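Local coordinates for protein alpha-ketoglutarate-dependent 2,4-dichlorophenoxyacetate dioxygenase (PDB 5BKE) that probably acts as a metal- and 2-oxoglutarate-dependent dioxygenase of the TfdA family, oxidising herbicides of the 2,4-dichlorophenoxyacetate type, at residues 54-57 and 58-61. Sequence-based numbering, arbitrary orientation.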
loop_
_atom_site.group_PDB
_atom_site.type_symbol
_atom_site.label_atom_id
_atom_site.label_comp_id
_atom_site.label_asym_id
_atom_site.label_seq_id
_atom_site.Cartn_x
_atom_site.Cartn_y
_atom_site.Cartn_z
ATOM N N GLN C 54 -22.946 46.995 17.192
ATOM C CA GLN C 54 -23.144 45.560 17.441
ATOM C C GLN C 54 -22.155 44.727 16.607
ATOM O O GLN C 54 -21.598 43.744 17.105
ATOM C CB GLN C 54 -24.596 45.139 17.183
ATOM C CG GLN C 54 -25.582 45.544 18.275
ATOM C CD GLN C 54 -27.038 45.557 17.801
ATOM O OE1 GLN C 54 -27.322 45.454 16.604
ATOM N NE2 GLN C 54 -27.962 45.696 18.740
ATOM N N GLN C 55 -21.928 45.159 15.367
ATOM C CA GLN C 55 -20.984 44.526 14.447
ATOM C C GLN C 55 -19.550 44.562 14.969
ATOM O O GLN C 55 -18.841 43.549 14.909
ATOM C CB GLN C 55 -21.066 45.188 13.065
ATOM C CG GLN C 55 -20.218 44.545 11.972
ATOM C CD GLN C 55 -20.386 45.223 10.626
ATOM O OE1 GLN C 55 -21.405 45.869 10.367
ATOM N NE2 GLN C 55 -19.393 45.071 9.750
ATOM N N MET C 56 -19.131 45.727 15.474
ATOM C CA MET C 56 -17.775 45.903 15.980
ATOM C C MET C 56 -17.574 45.121 17.278
ATOM O O MET C 56 -16.522 44.493 17.468
ATOM C CB MET C 56 -17.432 47.394 16.134
ATOM C CG MET C 56 -16.060 47.692 16.733
ATOM S SD MET C 56 -14.675 47.036 15.772
ATOM C CE MET C 56 -14.627 48.168 14.380
ATOM N N ALA C 57 -18.581 45.142 18.153
ATOM C CA ALA C 57 -18.557 44.341 19.382
ATOM C C ALA C 57 -18.347 42.840 19.095
ATOM O O ALA C 57 -17.609 42.159 19.825
ATOM C CB ALA C 57 -19.816 44.569 20.216
ATOM N N PHE C 58 -18.988 42.346 18.029
ATOM C CA PHE C 58 -18.807 40.974 17.574
ATOM C C PHE C 58 -17.348 40.763 17.170
ATOM O O PHE C 58 -16.712 39.829 17.643
ATOM C CB PHE C 58 -19.780 40.629 16.421
ATOM C CG PHE C 58 -19.543 39.254 15.788
ATOM C CD1 PHE C 58 -19.481 38.088 16.564
ATOM C CD2 PHE C 58 -19.413 39.129 14.410
ATOM C CE1 PHE C 58 -19.261 36.841 15.968
ATOM C CE2 PHE C 58 -19.201 37.882 13.809
ATOM C CZ PHE C 58 -19.126 36.740 14.592
ATOM N N ALA C 59 -16.827 41.652 16.327
ATOM C CA ALA C 59 -15.438 41.586 15.857
ATOM C C ALA C 59 -14.412 41.616 16.986
ATOM O O ALA C 59 -13.383 40.955 16.895
ATOM C CB ALA C 59 -15.159 42.698 14.860
ATOM N N LEU C 60 -14.704 42.359 18.051
ATOM C CA LEU C 60 -13.748 42.538 19.166
ATOM C C LEU C 60 -13.507 41.311 20.060
ATOM O O LEU C 60 -12.526 41.287 20.812
ATOM C CB LEU C 60 -14.078 43.794 20.001
ATOM C CG LEU C 60 -13.756 45.140 19.330
ATOM C CD1 LEU C 60 -14.393 46.303 20.097
ATOM C CD2 LEU C 60 -12.252 45.364 19.131
ATOM N N ASN C 61 -14.379 40.292 19.952
ATOM C CA ASN C 61 -14.128 38.942 20.513
ATOM C C ASN C 61 -12.797 38.346 20.044
ATOM O O ASN C 61 -12.181 37.546 20.764
ATOM C CB ASN C 61 -15.235 37.965 20.083
ATOM C CG ASN C 61 -16.538 38.193 20.822
ATOM O OD1 ASN C 61 -16.693 37.779 21.974
ATOM N ND2 ASN C 61 -17.482 38.858 20.162
#
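Met56 meets Ala59 and Leu60 one turn on, a local contact along helix 52-59 and the residues just after it. This helix packs on the main beta-sheet of the TauD/TfdA fold. Three backbone hydrogen bonds of the i to i+4 kind join 54-57 to 58-61. Phe58 N reaches Gln54 O at 3.1 Å, and Ala59 N reaches Gln55 O at 3.1 Å. Leu60 N bonds Met56 O at 2.9 Å.

With CG anti to the backbone N (chi1 177°) and the chain bent beyond it, Met56 brings both CG and SD to Leu60. Its CG lies 4.0 Å from Leu60 CD1, and the two side chains cross at a slant. Met56 SD lies 4.1 Å from Leu60 CG and also comes near Ala59 CB. Leu60 CG lies 3.4 Å from Met56 O, the oxygen that accepts from Leu60 N. With alanine in place of Leu60, the CG and CD1 contacts to Met56 would go, and the Met56 side chain would probably be freer to turn.

Asn61 folds back toward Phe58. Its ND2 donates to Phe58 O at 2.8 Å in a nearly straight bond (170°), with the acceptor in the plane of the amide.

On the inner side, Phe58 and Ala59 rest on Leu129, and Phe58 also touches Leu254 and Met256. The Gln55 side chain, which bonds Arg133 and the carbonyl of Arg278, lies about 9 Å from the bound N-oxalylglycine. The contact is thus apolar between side chains and polar along the backbone, while Phe58 O takes the Asn61 side-chain amide and, weakly, the Asn61 backbone N, two donors from one residue.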